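Long-range contacts in terminase, large subunit (PDB 4DKW), which powers ATP-driven translocation of phage P22 DNA into empty capsids and, through the nuclease domain described here, cuts the genome to start and end packaging: residues A31-W36 with A84-G89; H42-W47 with K75-K80; Q69-V74 with A107-L112; D114-P119 with Y180-F185. All blocks are in the same frame, centred on the assembly; numbering follows the deposited sequence.

Contact 1: residues A31-W36 with A84-G89; sequences AQDFGW and AWPHDG. With MG (magnesium ion), chain E.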
# COMPACT_ATOMS: atom_id res chain seq x y z
N ALA A 31 0.04 -0.37 -5.34
CA ALA A 31 -0.06 0.98 -4.83
C ALA A 31 1.31 1.61 -4.67
O ALA A 31 2.32 0.91 -4.50
CB ALA A 31 -0.83 1.01 -3.53
N GLN A 32 1.34 2.94 -4.71
CA GLN A 32 2.58 3.71 -4.68
C GLN A 32 2.52 4.79 -3.60
O GLN A 32 1.50 5.46 -3.45
CB GLN A 32 2.81 4.37 -6.05
CG GLN A 32 4.10 5.20 -6.16
CD GLN A 32 5.37 4.35 -6.22
OE1 GLN A 32 5.39 3.30 -6.87
NE2 GLN A 32 6.43 4.80 -5.55
N ASP A 33 3.60 4.94 -2.85
CA ASP A 33 3.79 6.14 -2.05
C ASP A 33 5.00 6.83 -2.65
O ASP A 33 6.04 6.20 -2.84
CB ASP A 33 4.03 5.82 -0.56
CG ASP A 33 4.11 7.08 0.30
OD1 ASP A 33 3.36 8.04 0.02
OD2 ASP A 33 4.92 7.12 1.24
N PHE A 34 4.86 8.11 -2.97
CA PHE A 34 5.96 8.83 -3.60
C PHE A 34 6.97 9.27 -2.55
O PHE A 34 6.61 9.47 -1.38
CB PHE A 34 5.45 10.02 -4.41
CG PHE A 34 4.46 9.65 -5.47
CD1 PHE A 34 4.85 8.86 -6.54
CD2 PHE A 34 3.15 10.09 -5.40
CE1 PHE A 34 3.94 8.51 -7.52
CE2 PHE A 34 2.24 9.75 -6.39
CZ PHE A 34 2.64 8.96 -7.45
N GLY A 35 8.23 9.41 -2.96
CA GLY A 35 9.28 9.85 -2.06
C GLY A 35 10.68 9.87 -2.66
O GLY A 35 11.08 8.94 -3.35
N TRP A 36 11.42 10.95 -2.39
CA TRP A 36 12.82 11.02 -2.80
C TRP A 36 13.76 10.98 -1.58
O TRP A 36 14.53 10.02 -1.41
CB TRP A 36 13.10 12.26 -3.66
CG TRP A 36 14.51 12.30 -4.12
CD1 TRP A 36 15.55 12.97 -3.54
CD2 TRP A 36 15.07 11.58 -5.23
NE1 TRP A 36 16.71 12.74 -4.23
CE2 TRP A 36 16.45 11.89 -5.27
CE3 TRP A 36 14.54 10.73 -6.20
CZ2 TRP A 36 17.30 11.36 -6.24
CZ3 TRP A 36 15.39 10.20 -7.16
CH2 TRP A 36 16.75 10.52 -7.17
N ALA A 84 -2.67 2.35 -7.29
CA ALA A 84 -3.27 3.42 -6.49
C ALA A 84 -2.16 4.35 -6.00
O ALA A 84 -1.03 3.92 -5.79
CB ALA A 84 -4.06 2.85 -5.30
N TRP A 85 -2.47 5.64 -5.84
CA TRP A 85 -1.45 6.62 -5.47
C TRP A 85 -2.09 7.84 -4.80
O TRP A 85 -3.26 8.13 -5.04
CB TRP A 85 -0.66 7.04 -6.71
CG TRP A 85 -1.52 7.40 -7.86
CD1 TRP A 85 -1.98 6.57 -8.83
CD2 TRP A 85 -2.01 8.70 -8.17
NE1 TRP A 85 -2.75 7.28 -9.74
CE2 TRP A 85 -2.78 8.59 -9.35
CE3 TRP A 85 -1.89 9.95 -7.56
CZ2 TRP A 85 -3.41 9.69 -9.93
CZ3 TRP A 85 -2.51 11.04 -8.14
CH2 TRP A 85 -3.27 10.90 -9.31
N PRO A 86 -1.32 8.54 -3.95
CA PRO A 86 -1.86 9.62 -3.12
C PRO A 86 -1.81 11.00 -3.75
O PRO A 86 -1.41 11.14 -4.91
CB PRO A 86 -0.90 9.63 -1.94
CG PRO A 86 0.41 9.31 -2.58
CD PRO A 86 0.08 8.25 -3.60
N HIS A 87 -2.22 11.99 -2.96
CA HIS A 87 -1.89 13.40 -3.15
C HIS A 87 -2.88 14.13 -4.01
O HIS A 87 -2.71 14.25 -5.22
CB HIS A 87 -0.49 13.56 -3.73
CG HIS A 87 0.36 14.55 -3.01
ND1 HIS A 87 -0.08 15.23 -1.89
CD2 HIS A 87 1.61 14.98 -3.25
CE1 HIS A 87 0.88 16.04 -1.48
NE2 HIS A 87 1.91 15.91 -2.29
N ASP A 88 -3.91 14.67 -3.37
CA ASP A 88 -4.78 15.62 -4.05
C ASP A 88 -4.21 17.05 -4.05
O ASP A 88 -4.88 18.01 -3.66
CB ASP A 88 -6.22 15.58 -3.50
CG ASP A 88 -6.30 15.82 -2.00
OD1 ASP A 88 -5.30 16.31 -1.42
OD2 ASP A 88 -7.35 15.53 -1.40
N GLY A 89 -2.96 17.18 -4.50
CA GLY A 89 -2.34 18.48 -4.70
C GLY A 89 -1.26 18.88 -3.71
O GLY A 89 -0.08 18.53 -3.86
MG MG E . 5.78 8.67 2.38
O HOH W 1 4.64 9.88 1.27
O HOH W 2 7.03 9.90 3.62

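Contact 2: residues H42-W47 with K75-K80; sequences HIQLWW and KSWANK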
# COMPACT_ATOMS: atom_id res chain seq x y z
N HIS A 42 6.42 0.78 -3.32
CA HIS A 42 5.47 0.19 -4.25
C HIS A 42 5.07 -1.18 -3.70
O HIS A 42 5.93 -2.01 -3.41
CB HIS A 42 6.08 0.04 -5.64
CG HIS A 42 5.07 -0.26 -6.71
ND1 HIS A 42 4.41 0.73 -7.40
CD2 HIS A 42 4.59 -1.44 -7.17
CE1 HIS A 42 3.57 0.17 -8.25
NE2 HIS A 42 3.67 -1.14 -8.14
N ILE A 43 3.76 -1.42 -3.55
CA ILE A 43 3.28 -2.66 -2.95
C ILE A 43 2.31 -3.37 -3.88
O ILE A 43 1.79 -2.78 -4.82
CB ILE A 43 2.58 -2.43 -1.58
CG1 ILE A 43 1.31 -1.57 -1.73
CG2 ILE A 43 3.56 -1.78 -0.59
CD1 ILE A 43 -0.03 -2.35 -1.98
N GLN A 44 2.07 -4.64 -3.60
CA GLN A 44 1.04 -5.39 -4.30
C GLN A 44 0.18 -6.12 -3.28
O GLN A 44 0.68 -6.81 -2.39
CB GLN A 44 1.62 -6.38 -5.31
CG GLN A 44 0.55 -7.16 -6.09
CD GLN A 44 1.12 -7.94 -7.25
OE1 GLN A 44 1.28 -9.16 -7.18
NE2 GLN A 44 1.45 -7.23 -8.33
N LEU A 45 -1.12 -5.95 -3.43
CA LEU A 45 -2.08 -6.52 -2.52
C LEU A 45 -2.92 -7.52 -3.30
O LEU A 45 -3.33 -7.24 -4.43
CB LEU A 45 -2.94 -5.37 -1.99
CG LEU A 45 -3.87 -5.50 -0.80
CD1 LEU A 45 -3.11 -5.91 0.47
CD2 LEU A 45 -4.55 -4.16 -0.63
N TRP A 46 -3.16 -8.69 -2.72
CA TRP A 46 -4.08 -9.65 -3.34
C TRP A 46 -5.34 -9.69 -2.51
O TRP A 46 -5.28 -9.60 -1.28
CB TRP A 46 -3.47 -11.05 -3.39
CG TRP A 46 -2.21 -11.14 -4.18
CD1 TRP A 46 -1.68 -10.18 -5.00
CD2 TRP A 46 -1.32 -12.26 -4.24
NE1 TRP A 46 -0.52 -10.64 -5.56
CE2 TRP A 46 -0.28 -11.91 -5.12
CE3 TRP A 46 -1.32 -13.53 -3.64
CZ2 TRP A 46 0.78 -12.79 -5.40
CZ3 TRP A 46 -0.27 -14.40 -3.93
CH2 TRP A 46 0.76 -14.02 -4.80
N TRP A 47 -6.48 -9.79 -3.19
CA TRP A 47 -7.78 -9.83 -2.54
C TRP A 47 -8.57 -11.08 -2.97
O TRP A 47 -8.94 -11.23 -4.13
CB TRP A 47 -8.58 -8.56 -2.88
CG TRP A 47 -9.86 -8.41 -2.11
CD1 TRP A 47 -10.23 -9.09 -0.98
CD2 TRP A 47 -10.93 -7.50 -2.39
NE1 TRP A 47 -11.47 -8.67 -0.55
CE2 TRP A 47 -11.91 -7.70 -1.40
CE3 TRP A 47 -11.14 -6.55 -3.39
CZ2 TRP A 47 -13.11 -6.95 -1.38
CZ3 TRP A 47 -12.33 -5.82 -3.37
CH2 TRP A 47 -13.30 -6.03 -2.37
N LYS A 75 8.99 -4.25 -11.89
CA LYS A 75 8.16 -4.53 -13.08
C LYS A 75 7.80 -6.00 -13.26
O LYS A 75 6.79 -6.31 -13.89
CB LYS A 75 8.78 -3.98 -14.37
CG LYS A 75 10.13 -4.57 -14.74
CD LYS A 75 10.69 -3.86 -15.95
CE LYS A 75 12.06 -4.38 -16.33
NZ LYS A 75 12.01 -5.82 -16.68
N SER A 76 8.63 -6.90 -12.73
CA SER A 76 8.37 -8.33 -12.84
C SER A 76 7.02 -8.71 -12.23
O SER A 76 6.32 -9.57 -12.77
CB SER A 76 9.50 -9.16 -12.21
OG SER A 76 9.72 -8.82 -10.85
N TRP A 77 6.66 -8.06 -11.12
CA TRP A 77 5.35 -8.28 -10.51
C TRP A 77 4.34 -7.13 -10.71
O TRP A 77 3.12 -7.35 -10.66
CB TRP A 77 5.46 -8.68 -9.01
CG TRP A 77 6.37 -7.84 -8.14
CD1 TRP A 77 7.70 -8.05 -7.90
CD2 TRP A 77 6.00 -6.68 -7.36
NE1 TRP A 77 8.18 -7.09 -7.03
CE2 TRP A 77 7.16 -6.25 -6.69
CE3 TRP A 77 4.81 -5.97 -7.17
CZ2 TRP A 77 7.16 -5.14 -5.84
CZ3 TRP A 77 4.81 -4.87 -6.33
CH2 TRP A 77 5.98 -4.46 -5.68
N ALA A 78 4.85 -5.92 -10.96
CA ALA A 78 4.00 -4.74 -11.09
C ALA A 78 3.40 -4.58 -12.49
O ALA A 78 2.47 -3.80 -12.68
CB ALA A 78 4.77 -3.49 -10.69
N ASN A 79 3.94 -5.29 -13.47
CA ASN A 79 3.53 -5.14 -14.86
C ASN A 79 2.03 -5.36 -15.08
O ASN A 79 1.48 -6.39 -14.70
CB ASN A 79 4.34 -6.08 -15.76
CG ASN A 79 4.19 -5.75 -17.23
OD1 ASN A 79 4.03 -4.60 -17.61
ND2 ASN A 79 4.25 -6.78 -18.06
N LYS A 80 1.38 -4.35 -15.68
CA LYS A 80 -0.05 -4.38 -16.03
C LYS A 80 -1.03 -4.29 -14.86
O LYS A 80 -2.24 -4.30 -15.06
CB LYS A 80 -0.38 -5.58 -16.93
CG LYS A 80 -0.01 -5.41 -18.38
CD LYS A 80 0.94 -6.50 -18.84
CE LYS A 80 0.36 -7.89 -18.59
NZ LYS A 80 1.26 -8.98 -19.07

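Contact 3: residues Q69-V74 with A107-L112; sequences QAWGAV and AGFSML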
# COMPACT_ATOMS: atom_id res chain seq x y z
N GLN A 69 13.81 3.86 -12.09
CA GLN A 69 14.45 2.89 -11.22
C GLN A 69 13.44 2.03 -10.47
O GLN A 69 13.67 0.84 -10.27
CB GLN A 69 15.39 3.57 -10.23
CG GLN A 69 16.57 4.29 -10.88
CD GLN A 69 17.43 5.01 -9.86
OE1 GLN A 69 17.15 6.16 -9.50
NE2 GLN A 69 18.48 4.35 -9.39
N ALA A 70 12.34 2.64 -10.03
CA ALA A 70 11.29 1.90 -9.35
C ALA A 70 10.74 0.82 -10.28
O ALA A 70 10.66 -0.35 -9.91
CB ALA A 70 10.17 2.83 -8.90
N TRP A 71 10.41 1.21 -11.51
CA TRP A 71 9.91 0.29 -12.52
C TRP A 71 10.88 -0.85 -12.80
O TRP A 71 10.47 -2.00 -12.92
CB TRP A 71 9.59 1.04 -13.82
CG TRP A 71 9.09 0.14 -14.92
CD1 TRP A 71 9.76 -0.22 -16.06
CD2 TRP A 71 7.82 -0.53 -14.98
NE1 TRP A 71 8.98 -1.06 -16.83
CE2 TRP A 71 7.79 -1.27 -16.19
CE3 TRP A 71 6.71 -0.58 -14.14
CZ2 TRP A 71 6.69 -2.04 -16.56
CZ3 TRP A 71 5.61 -1.34 -14.51
CH2 TRP A 71 5.61 -2.06 -15.72
N GLY A 72 12.17 -0.55 -12.90
CA GLY A 72 13.16 -1.59 -13.06
C GLY A 72 13.22 -2.57 -11.90
O GLY A 72 13.52 -3.75 -12.08
N ALA A 73 12.93 -2.08 -10.70
CA ALA A 73 13.00 -2.91 -9.50
C ALA A 73 11.77 -3.78 -9.26
O ALA A 73 11.87 -4.81 -8.57
CB ALA A 73 13.28 -2.05 -8.27
N VAL A 74 10.61 -3.39 -9.79
CA VAL A 74 9.37 -4.11 -9.47
C VAL A 74 8.55 -4.57 -10.67
O VAL A 74 7.51 -5.21 -10.49
CB VAL A 74 8.42 -3.27 -8.56
CG1 VAL A 74 9.16 -2.76 -7.33
CG2 VAL A 74 7.80 -2.13 -9.33
N ALA A 107 7.03 5.80 -17.02
CA ALA A 107 8.03 4.79 -16.69
C ALA A 107 7.50 3.37 -16.92
O ALA A 107 8.28 2.41 -16.97
CB ALA A 107 8.49 4.96 -15.24
N GLY A 108 6.19 3.23 -17.07
CA GLY A 108 5.61 1.95 -17.42
C GLY A 108 4.51 1.44 -16.49
O GLY A 108 3.82 0.46 -16.79
N PHE A 109 4.35 2.10 -15.35
CA PHE A 109 3.33 1.66 -14.41
C PHE A 109 1.93 1.96 -14.93
O PHE A 109 1.70 2.99 -15.59
CB PHE A 109 3.51 2.36 -13.07
CG PHE A 109 4.73 1.93 -12.30
CD1 PHE A 109 4.71 0.77 -11.54
CD2 PHE A 109 5.87 2.72 -12.28
CE1 PHE A 109 5.83 0.38 -10.81
CE2 PHE A 109 6.99 2.34 -11.56
CZ PHE A 109 6.96 1.16 -10.82
N SER A 110 0.99 1.06 -14.63
CA SER A 110 -0.42 1.28 -14.96
C SER A 110 -1.10 2.10 -13.86
O SER A 110 -1.90 1.60 -13.07
CB SER A 110 -1.13 -0.06 -15.16
OG SER A 110 -0.42 -0.84 -16.11
N MET A 111 -0.76 3.38 -13.82
CA MET A 111 -1.27 4.28 -12.81
C MET A 111 -2.76 4.54 -13.01
O MET A 111 -3.20 4.80 -14.13
CB MET A 111 -0.45 5.57 -12.86
CG MET A 111 1.02 5.31 -12.56
SD MET A 111 1.24 5.22 -10.80
CE MET A 111 2.71 4.27 -10.53
N LEU A 112 -3.54 4.42 -11.94
CA LEU A 112 -4.98 4.70 -12.00
C LEU A 112 -5.22 6.20 -12.28
O LEU A 112 -4.41 7.04 -11.88
CB LEU A 112 -5.68 4.24 -10.71
CG LEU A 112 -5.93 2.73 -10.60
CD1 LEU A 112 -6.30 2.30 -9.19
CD2 LEU A 112 -7.01 2.30 -11.58

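Contact 4: residues D114-P119 with Y180-F185; sequences DHATFP and YMMRRF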
# COMPACT_ATOMS: atom_id res chain seq x y z
N ASP A 114 -7.25 8.48 -11.10
CA ASP A 114 -7.49 9.38 -9.97
C ASP A 114 -6.77 8.94 -8.68
O ASP A 114 -6.45 7.75 -8.51
CB ASP A 114 -8.99 9.52 -9.72
CG ASP A 114 -9.75 10.01 -10.95
OD1 ASP A 114 -9.61 11.20 -11.30
OD2 ASP A 114 -10.48 9.20 -11.56
N HIS A 115 -6.52 9.89 -7.79
CA HIS A 115 -5.84 9.61 -6.52
C HIS A 115 -6.66 8.68 -5.64
O HIS A 115 -7.85 8.51 -5.87
CB HIS A 115 -5.50 10.92 -5.77
CG HIS A 115 -6.73 11.58 -5.14
ND1 HIS A 115 -7.79 11.97 -5.87
CD2 HIS A 115 -6.97 11.88 -3.86
CE1 HIS A 115 -8.70 12.52 -5.07
NE2 HIS A 115 -8.24 12.47 -3.84
N ALA A 116 -6.01 8.09 -4.65
CA ALA A 116 -6.65 7.05 -3.86
C ALA A 116 -7.74 7.62 -2.98
O ALA A 116 -7.50 8.49 -2.14
CB ALA A 116 -5.62 6.32 -2.99
N THR A 117 -8.96 7.13 -3.19
CA THR A 117 -10.09 7.47 -2.32
C THR A 117 -10.90 6.23 -1.95
O THR A 117 -10.89 5.23 -2.67
CB THR A 117 -11.02 8.50 -2.99
OG1 THR A 117 -11.55 7.97 -4.22
CG2 THR A 117 -10.27 9.79 -3.30
N PHE A 118 -11.65 6.33 -0.86
CA PHE A 118 -12.70 5.38 -0.57
C PHE A 118 -13.80 5.61 -1.61
O PHE A 118 -13.75 6.59 -2.34
CB PHE A 118 -13.26 5.59 0.84
CG PHE A 118 -12.32 5.17 1.93
CD1 PHE A 118 -12.22 3.83 2.29
CD2 PHE A 118 -11.55 6.10 2.60
CE1 PHE A 118 -11.36 3.44 3.30
CE2 PHE A 118 -10.69 5.71 3.61
CZ PHE A 118 -10.60 4.38 3.96
N PRO A 119 -14.77 4.72 -1.67
CA PRO A 119 -15.84 4.83 -2.67
C PRO A 119 -16.56 6.17 -2.62
O PRO A 119 -17.00 6.67 -3.66
CB PRO A 119 -16.80 3.70 -2.28
CG PRO A 119 -16.07 2.84 -1.27
CD PRO A 119 -14.68 3.35 -1.13
N TYR A 180 -5.74 -0.80 -0.54
CA TYR A 180 -6.97 -1.23 0.11
C TYR A 180 -8.15 -0.29 -0.21
O TYR A 180 -9.26 -0.74 -0.53
CB TYR A 180 -6.76 -1.35 1.63
CG TYR A 180 -8.04 -1.61 2.38
CD1 TYR A 180 -8.64 -2.85 2.35
CD2 TYR A 180 -8.66 -0.59 3.11
CE1 TYR A 180 -9.83 -3.08 3.02
CE2 TYR A 180 -9.85 -0.82 3.80
CZ TYR A 180 -10.43 -2.07 3.74
OH TYR A 180 -11.60 -2.34 4.39
N MET A 181 -7.92 1.01 -0.14
CA MET A 181 -8.97 1.99 -0.41
C MET A 181 -9.50 1.86 -1.82
O MET A 181 -10.70 1.99 -2.07
CB MET A 181 -8.43 3.41 -0.21
CG MET A 181 -8.15 3.74 1.25
SD MET A 181 -7.19 5.26 1.42
CE MET A 181 -8.29 6.44 0.68
N MET A 182 -8.59 1.58 -2.75
CA MET A 182 -8.93 1.51 -4.17
C MET A 182 -9.18 0.09 -4.67
O MET A 182 -9.14 -0.15 -5.87
CB MET A 182 -7.82 2.15 -5.00
CG MET A 182 -7.69 3.64 -4.78
SD MET A 182 -9.04 4.59 -5.51
CE MET A 182 -8.42 4.93 -7.16
N ARG A 183 -9.47 -0.83 -3.75
CA ARG A 183 -9.64 -2.24 -4.09
C ARG A 183 -10.73 -2.50 -5.12
O ARG A 183 -10.73 -3.56 -5.76
CB ARG A 183 -9.87 -3.08 -2.83
CG ARG A 183 -11.15 -2.79 -2.08
CD ARG A 183 -11.16 -3.52 -0.77
NE ARG A 183 -12.40 -3.33 -0.02
CZ ARG A 183 -12.69 -2.25 0.70
NH1 ARG A 183 -11.83 -1.24 0.77
NH2 ARG A 183 -13.84 -2.17 1.35
N ARG A 184 -11.63 -1.54 -5.32
CA ARG A 184 -12.67 -1.70 -6.35
C ARG A 184 -12.08 -1.70 -7.76
O ARG A 184 -12.75 -2.10 -8.72
CB ARG A 184 -13.75 -0.61 -6.23
CG ARG A 184 -13.22 0.83 -6.38
CD ARG A 184 -14.24 1.86 -5.92
NE ARG A 184 -13.75 3.23 -6.04
CZ ARG A 184 -12.94 3.82 -5.16
NH1 ARG A 184 -12.53 3.15 -4.09
NH2 ARG A 184 -12.54 5.08 -5.35
N PHE A 185 -10.83 -1.25 -7.88
CA PHE A 185 -10.11 -1.24 -9.15
C PHE A 185 -9.16 -2.43 -9.34
O PHE A 185 -8.56 -2.58 -10.40
CB PHE A 185 -9.37 0.08 -9.35
CG PHE A 185 -10.28 1.26 -9.45
CD1 PHE A 185 -11.05 1.47 -10.57
CD2 PHE A 185 -10.37 2.16 -8.40
CE1 PHE A 185 -11.89 2.55 -10.66
CE2 PHE A 185 -11.21 3.23 -8.48
CZ PHE A 185 -11.97 3.45 -9.62

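Contact 1: residues A31-W36 with A84-G89
A31 and A84 form a parallel bridge between strand 27-33 and strand 82-84 of the RNase H-like nuclease fold, at the point where the first strand delivers a catalytic aspartate to the metal. Both are alanines on one face of the sheet, and their methyl bumps meet with CB of A31 4.1 Å from CB of A84; Y178 of helix 171-181 packs on A84, and short methyls suit so close a pairing of strands. Across the two segments Q32 N donates to A84 O at 2.8 Å, and A84 is also backbone-bonded to D30, so A31 is flanked by two ties.

Beyond the bridge, P86 turns its compact ring into the hollow beside the first strand. Its CD sits 3.1 Å from Q32 O, while the same edge of the pyrrolidine lies against the ring of F34. That phenyl is the larger bump: its CG stands anti to the carbonyl carbon (chi1 -58°), which brings CE2 and CZ obliquely against P86 CD and W85 CB, with CZ 3.9 Å from W85 CB. Y104 and L100 of helix 97-107 also touch F34, so an aromatic suits this junction of loop and helix. The W85 indole leads away, its NE1 bonded to L112 O, and the Q32 amide likewise turns off to H42 and Q40.

D33 leaves the strand on the side away from 84-89, and its carboxylate binds the magnesium ion together with D171. Its two oxygens divide the work: OD2 binds the magnesium at 2.1 Å, and OD1 accepts a bond from a metal-bound water 2.6 Å away.

Contact 2: residues H42-W47 with K75-K80
Strand 40-48 of the RNase H-like sheet meets the end of helix 67-78 here, with W77 lying along the strand beside H42 and Q44. The indole's six-membered ring presents its rim to the strand backbone, where CH2 comes within 3.3 Å of H42 O. Its CZ3 reaches the edge of the imidazole, 3.5 Å from H42 CD2, and the two rings are inclined at 46°, neither stacked nor edge-to-face. On the other side of that corner the aliphatic base of Q44 packs against the indole, CB to W77 CZ3 at 3.7 Å. A broad flat tryptophan suits a place where it must bridge two strand residues.

The polar tie is made by Q44, whose extended chain, with CG anti to the backbone N (chi1 -179°), carries the amide past the indole to the helix end. There NE2 donates to W77 O at 2.9 Å, the donor standing above the carbonyl plane. NE2 also bonds to D30, while OE1 takes a nearly straight bond from W46 NE1 at 2.8 Å, so glutamine serves as both donor and acceptor in a buried place. The small methyl of A78 lets the H42 ring come close; H42 NE2 is bonded to D30 and lies 3.6 Å from A78 CB.

With polar side chains secured beside the rim of a tryptophan, this is helix-on-sheet packing of the alpha/beta kind found in RNase H-like domains.

Contact 3: residues Q69-V74 with A107-L112
W71 and F109 form a T-shaped, edge-to-face pair where helix 67-78 packs on the chain leaving helix 97-107, in a partly buried part of the RNase H-like fold. The planes stand at 81° with centroids 4.8 Å apart. It is the indole that offers its edge, placing CE3 over the centre of the phenyl face, 3.5 Å from F109 CD1.

One face of the indole is laid against the backbone of A107 and G108. A107 O sits above it toward the pyrrole side, 3.2 Å from W71 CD1, and G108 CA lies over the six-membered ring, 4.0 Å from its centroid in a CH-pi contact. G108 closes helix 97-107 with a Schellman motif; glycine suits the place both for its positive phi and because its lack of a side chain lets the tryptophan lie so close. The indole gets there because its CG is anti to the backbone N (chi1 179°), swinging it out from the helix.

The rim of the F109 ring is held by the helix itself. A70, small enough to let the phenyl approach, meets CZ, and W71 CA also touches that atom, while branched V74 fits against the adjoining part of the rim, its CG2 3.5 Å from F109 CE1.

Contact 4: residues D114-P119 with Y180-F185
Aromatic and sulfur contacts join F118 to M181, where the loop after strand 110-111 crosses the end of helix 171-181. M181 CG lies over the face of the phenyl, offset toward its rim, 3.9 Å from the ring centroid, in a CH-pi contact; the sulfur follows at 4.6 Å from the same centroid, obliquely placed, which makes this a Met-aromatic pair. The unbranched, flexible methionine bends at chi3 (61°), which returns CE toward the loop backbone, 3.6 Å from A116 O.

Apolar packing continues at M182. Its CG meets the methyl of A116, 3.8 Å from CB, and a small residue suits the place because the loop backbone runs close to the helix end. Folded at chi2 and chi3, the same chain sends its CE in beside the carbonyl oxygens of D114 and H115.

Hydrogen bonds are carried by T117 and R184. From an extended chain the guanidinium reaches T117 O end-on with two nitrogens, NH1 at 3.0 Å and NH2 at 3.2 Å. The oxygen lies in the guanidinium plane, though both donors approach it from one side of its own carbonyl plane. P119 CA rests over one face of the guanidinium and F185 CD2 over the opposite one, so the flat group is sandwiched between them, which limits its rotation. A weak bond, T117 N to M182 SD at 3.4 Å, adds a sulfur acceptor.

Since A116 is also backbone-bonded to W85, the loop is held to both sheet side and helix. This is loop-on-helix-end packing within the RNase H-like domain, whose helix 171-181 begins with the catalytic, metal-binding D171.

How the contacts relate
Contacts 1 and 2 are buried and share the sheet, on its neighbouring strands 27-33 and 40-48, linked by the bond between Q32 and H42; contacts 3 and 4 are only partly buried. Contact 1 alone holds a metal ligand and combines strand pairing with proline and phenylalanine packing. Contacts 2 and 3 both use helix 67-78: contact 2 fastens it to strand 40-48 with a tryptophan and a buried amide, contact 3 fastens it to the chain after helix 97-107 with aromatic rings, H42 and F109 touching between them. Contact 4, with exposed R184 and P119, replaces these with methionines and a guanidinium grip, and joins contact 1 through W85 and A116.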